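Local coordinates for ThiJ/PfpI domain protein (Brachyspira murdochii, PDB 4HCJ) that is of unknown function but belongs to the DJ-1/PfpI family of alpha-beta-alpha sandwich proteins, is probably a hydrolase, and binds magnesium ions in the crystal, at residues A[107-115]-A[126-135]. Numbering follows the deposited sequence. Where two conformers were deposited one is given.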
ATOM      1  N   ILE A 107      -0.869  -4.377  -0.280  1.00  4.96           N
ATOM      2  CA  ILE A 107      -0.534  -5.674  -0.817  1.00  5.32           C
ATOM      3  C   ILE A 107       0.214  -6.492   0.212  1.00  5.32           C
ATOM      4  O   ILE A 107       1.076  -5.987   0.940  1.00  5.66           O
ATOM      5  CB  ILE A 107       0.237  -5.555  -2.170  1.00  5.84           C
ATOM      6  CG1 ILE A 107       0.592  -6.936  -2.727  1.00  6.11           C
ATOM      7  CG2 ILE A 107       1.455  -4.632  -2.065  1.00  6.06           C
ATOM      8  CD1 ILE A 107       0.991  -6.930  -4.201  1.00  6.77           C
ATOM      9  N   GLY A 108      -0.137  -7.766   0.297  1.00  5.55           N
ATOM     10  CA  GLY A 108       0.516  -8.642   1.249  1.00  6.09           C
ATOM     11  C   GLY A 108       0.399  -8.081   2.654  1.00  5.88           C
ATOM     12  O   GLY A 108      -0.657  -7.608   3.071  1.00  5.84           O
ATOM     13  N   SER A 109       1.501  -8.127   3.395  1.00  5.74           N
ATOM     14  CA  SER A 109       1.485  -7.670   4.782  1.00  6.02           C
ATOM     15  C   SER A 109       1.125  -6.188   4.951  1.00  5.48           C
ATOM     16  O   SER A 109       0.756  -5.773   6.044  1.00  5.72           O
ATOM     17  CB  SER A 109       2.800  -7.994   5.467  1.00  7.19           C
ATOM     18  OG  SER A 109       2.936  -9.398   5.579  1.00  8.25           O
ATOM     19  N   GLY A 110       1.214  -5.393   3.882  1.00  5.39           N
ATOM     20  CA  GLY A 110       0.755  -4.019   3.976  1.00  5.81           C
ATOM     21  C   GLY A 110      -0.717  -3.881   4.347  1.00  5.45           C
ATOM     22  O   GLY A 110      -1.123  -2.889   4.966  1.00  5.63           O
ATOM     23  N   VAL A 111      -1.531  -4.879   3.986  1.00  5.40           N
ATOM     24  CA  VAL A 111      -2.961  -4.831   4.283  1.00  5.39           C
ATOM     25  C   VAL A 111      -3.204  -4.764   5.795  1.00  5.22           C
ATOM     26  O   VAL A 111      -4.200  -4.188   6.231  1.00  5.64           O
ATOM     27  CB  VAL A 111      -3.700  -6.032   3.639  1.00  6.39           C
ATOM     28  CG1 VAL A 111      -5.189  -6.029   3.976  1.00  6.86           C
ATOM     29  CG2 VAL A 111      -3.511  -6.008   2.121  1.00  6.61           C
ATOM     30  N   VAL A 112      -2.318  -5.368   6.600  1.00  5.38           N
ATOM     31  CA  VAL A 112      -2.498  -5.357   8.045  1.00  5.60           C
ATOM     32  C   VAL A 112      -2.481  -3.938   8.628  1.00  5.27           C
ATOM     33  O   VAL A 112      -3.190  -3.657   9.589  1.00  5.84           O
ATOM     34  CB  VAL A 112      -1.514  -6.294   8.748  1.00  6.10           C
ATOM     35  CG1 VAL A 112      -1.672  -6.226  10.267  1.00  6.65           C
ATOM     36  CG2 VAL A 112      -1.704  -7.716   8.245  1.00  7.01           C
ATOM     37  N   ILE A 113      -1.681  -3.035   8.051  1.00  5.34           N
ATOM     38  CA  ILE A 113      -1.688  -1.652   8.517  1.00  5.93           C
ATOM     39  C   ILE A 113      -3.091  -1.067   8.366  1.00  5.72           C
ATOM     40  O   ILE A 113      -3.610  -0.390   9.258  1.00  6.00           O
ATOM     41  CB  ILE A 113      -0.664  -0.798   7.761  1.00  6.15           C
ATOM     42  CG1 ILE A 113       0.762  -1.281   8.083  1.00  7.08           C
ATOM     43  CG2 ILE A 113      -0.820   0.688   8.093  1.00  6.80           C
ATOM     44  CD1 ILE A 113       1.838  -0.690   7.167  1.00  7.86           C
HETATM   45  N   MSE A 114      -3.685  -1.286   7.195  1.00  5.51           N
HETATM   46  CA  MSE A 114      -5.035  -0.804   6.921  1.00  6.11           C
HETATM   47  C   MSE A 114      -6.076  -1.426   7.869  1.00  5.82           C
HETATM   48  O   MSE A 114      -6.959  -0.722   8.394  1.00  6.25           O
HETATM   49  CB  MSE A 114      -5.371  -1.069   5.456  1.00  6.18           C
HETATM   50  CG  MSE A 114      -4.481  -0.252   4.504  1.00  6.39           C
HETATM   51 SE   MSE A 114      -4.389  -0.944   2.688  0.92  5.14          SE
HETATM   52  CE  MSE A 114      -6.256  -0.816   2.153  1.00  7.17           C
ATOM     53  N   ALA A 115      -5.947  -2.729   8.111  1.00  5.65           N
ATOM     54  CA  ALA A 115      -6.855  -3.399   9.025  1.00  6.26           C
ATOM     55  C   ALA A 115      -6.742  -2.796  10.423  1.00  5.86           C
ATOM     56  O   ALA A 115      -7.750  -2.502  11.076  1.00  6.46           O
ATOM     57  CB  ALA A 115      -6.548  -4.886   9.061  1.00  6.97           C
ATOM     58  N   THR A 126      -8.597  -8.847   0.300  1.00  5.80           N
ATOM     59  CA  THR A 126      -7.786 -10.030   0.401  1.00  6.10           C
ATOM     60  C   THR A 126      -6.482  -9.654   1.108  1.00  6.27           C
ATOM     61  O   THR A 126      -6.263  -8.481   1.428  1.00  7.08           O
ATOM     62  CB  THR A 126      -7.579 -10.697  -0.971  1.00  6.14           C
ATOM     63  OG1 THR A 126      -6.920 -11.947  -0.765  1.00  6.85           O
ATOM     64  CG2 THR A 126      -6.778  -9.796  -1.912  1.00  6.59           C
ATOM     65  N   CYS A 127      -5.646 -10.642   1.397  1.00  7.02           N
ATOM     66  CA  CYS A 127      -4.459 -10.406   2.210  1.00  8.67           C
ATOM     67  C   CYS A 127      -3.574 -11.619   2.133  1.00  9.34           C
ATOM     68  O   CYS A 127      -3.936 -12.632   1.540  1.00  9.98           O
ATOM     69  CB  CYS A 127      -4.836 -10.125   3.678  1.00  8.91           C
ATOM     70  SG  CYS A 127      -5.648 -11.509   4.512  1.00  9.70           S
ATOM     71  N   LEU A 128      -2.385 -11.497   2.700  1.00  9.89           N
ATOM     72  CA  LEU A 128      -1.471 -12.604   2.777  1.00 11.34           C
ATOM     73  C   LEU A 128      -2.129 -13.678   3.643  1.00 11.41           C
ATOM     74  O   LEU A 128      -2.657 -13.399   4.724  1.00 10.94           O
ATOM     75  CB  LEU A 128      -0.148 -12.125   3.375  1.00 12.33           C
ATOM     76  CG  LEU A 128       1.056 -13.036   3.230  1.00 13.40           C
ATOM     77  CD1 LEU A 128       1.492 -13.142   1.757  1.00 14.22           C
ATOM     78  CD2 LEU A 128       2.169 -12.501   4.105  1.00 14.08           C
ATOM     79  N   SER A 129      -2.101 -14.915   3.171  1.00 13.43           N
ATOM     80  CA  SER A 129      -2.721 -16.002   3.899  1.00 14.57           C
ATOM     81  C   SER A 129      -2.299 -16.072   5.383  1.00 13.28           C
ATOM     82  O   SER A 129      -3.132 -16.217   6.278  1.00 13.95           O
ATOM     83  CB  SER A 129      -2.395 -17.313   3.204  1.00 18.68           C
ATOM     84  OG  SER A 129      -3.059 -18.363   3.854  1.00 21.71           O
ATOM     85  N   ALA A 130      -1.011 -15.911   5.637  1.00 12.32           N
ATOM     86  CA  ALA A 130      -0.485 -15.944   7.000  1.00 12.63           C
ATOM     87  C   ALA A 130      -1.045 -14.851   7.913  1.00 10.97           C
ATOM     88  O   ALA A 130      -0.995 -14.982   9.138  1.00 11.91           O
ATOM     89  CB  ALA A 130       1.037 -15.857   6.979  1.00 14.44           C
ATOM     90  N   ASP A 131      -1.567 -13.781   7.322  1.00  8.70           N
ATOM     91  CA  ASP A 131      -1.996 -12.618   8.080  1.00  8.33           C
ATOM     92  C   ASP A 131      -3.510 -12.563   8.296  1.00  8.70           C
ATOM     93  O   ASP A 131      -4.022 -11.551   8.794  1.00  9.18           O
ATOM     94  CB  ASP A 131      -1.581 -11.323   7.354  1.00  8.68           C
ATOM     95  CG  ASP A 131      -0.070 -11.134   7.227  1.00  8.71           C
ATOM     96  OD1 ASP A 131       0.691 -11.762   7.998  1.00 10.12           O
ATOM     97  OD2 ASP A 131       0.339 -10.312   6.357  1.00  8.48           O
ATOM     98  N   GLU A 132      -4.231 -13.610   7.946  0.58  9.25           N
ATOM     99  CA  GLU A 132      -5.681 -13.520   7.998  0.58 10.13           C
ATOM    100  C   GLU A 132      -6.234 -13.310   9.434  0.58  9.24           C
ATOM    101  O   GLU A 132      -7.304 -12.723   9.587  0.58  8.91           O
ATOM    102  CB  GLU A 132      -6.297 -14.718   7.248  0.58 11.31           C
ATOM    103  CG  GLU A 132      -5.977 -14.709   5.711  0.58 12.14           C
ATOM    104  CD  GLU A 132      -6.618 -15.836   4.906  0.58 14.11           C
ATOM    105  OE1 GLU A 132      -7.455 -16.555   5.444  0.58 14.74           O
ATOM    106  OE2 GLU A 132      -6.273 -16.010   3.719  0.58 14.71           O
ATOM    107  N   SER A 133      -5.510 -13.741  10.475  1.00  8.79           N
ATOM    108  CA  SER A 133      -5.922 -13.437  11.842  1.00  9.13           C
ATOM    109  C   SER A 133      -6.080 -11.928  12.052  1.00  7.57           C
ATOM    110  O   SER A 133      -7.108 -11.455  12.555  1.00  7.60           O
ATOM    111  CB  SER A 133      -4.898 -14.007  12.819  1.00 11.42           C
ATOM    112  OG  SER A 133      -3.630 -13.435  12.604  1.00 14.00           O
ATOM    113  N   HIS A 134      -5.055 -11.176  11.665  1.00  7.52           N
ATOM    114  CA  HIS A 134      -5.057  -9.736  11.905  1.00  8.06           C
ATOM    115  C   HIS A 134      -6.128  -9.038  11.102  1.00  7.38           C
ATOM    116  O   HIS A 134      -6.772  -8.084  11.560  1.00  8.21           O
ATOM    117  CB  HIS A 134      -3.711  -9.126  11.539  1.00  9.58           C
ATOM    118  CG  HIS A 134      -2.557  -9.835  12.153  1.00 12.02           C
ATOM    119  ND1 HIS A 134      -2.184  -9.638  13.461  1.00 16.23           N
ATOM    120  CD2 HIS A 134      -1.683 -10.729  11.634  1.00 13.90           C
ATOM    121  CE1 HIS A 134      -1.141 -10.402  13.731  1.00 16.81           C
ATOM    122  NE2 HIS A 134      -0.827 -11.080  12.644  1.00 16.08           N
ATOM    123  N   VAL A 135      -6.306  -9.498   9.867  1.00  7.27           N
ATOM    124  CA  VAL A 135      -7.248  -8.860   8.971  1.00  7.56           C
ATOM    125  C   VAL A 135      -8.691  -9.142   9.411  1.00  7.67           C
ATOM    126  O   VAL A 135      -9.529  -8.230   9.439  1.00  8.28           O
ATOM    127  CB  VAL A 135      -6.924  -9.249   7.522  1.00  8.55           C
ATOM    128  CG1 VAL A 135      -7.958  -8.688   6.554  1.00  9.90           C
ATOM    129  CG2 VAL A 135      -5.521  -8.703   7.163  1.00  9.04           C
TER
HETATM  130  O   HOH W   1      -1.766  -9.460   4.722  1.00  9.80           O
HETATM  131  O   HOH W   2       3.228 -11.828   7.798  1.00 22.82           O
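Asp131, at the N-cap position of helix 132-137, reaches Ser109 in the turn that leads into helix 110-116. Asp131 CB lies 3.7 Å from Val112 CG2, a methyl that suits this apolar part of the side chain, and the two side chains cross at about a right angle. With CG turned anti to its own carbonyl carbon (chi1 -64°), the carboxylate is delivered to Ser109. There Asp131 OD2 accepts a hydrogen bond from Ser109 OG through its syn lone pair, at 2.9 Å, and another from a water at 2.8 Å. That water also donates to Gly108 O and accepts from Leu128 N, tying both backbones together. A second water donates to Asp131 OD1 and, weakly, to Ser109 OG. With the carboxylate replaced by an alanine here, the Ser109 hydroxyl would probably lose its acceptor and the bridging water be held less firmly. Gly108 suits the type II' turn through its positive phi (56°); strand, sharp turn and helix resemble the family's nucleophile elbow, with glycine probably where relatives have cysteine. Val112 CG1 lies 3.8 Å from His134 CB, the side chains crossing obliquely. Val135 CG2 meets Val112 CG2 at 4.1 Å, while short Ala115 lets the Val135 backbone come near. The contact thus packs helix 110-116, which follows strand 103-107 of the central sheet, against helix 132-137; Val111 also touches strand 153-156, and Trp85 adjoins Val112, Asp131 and His134.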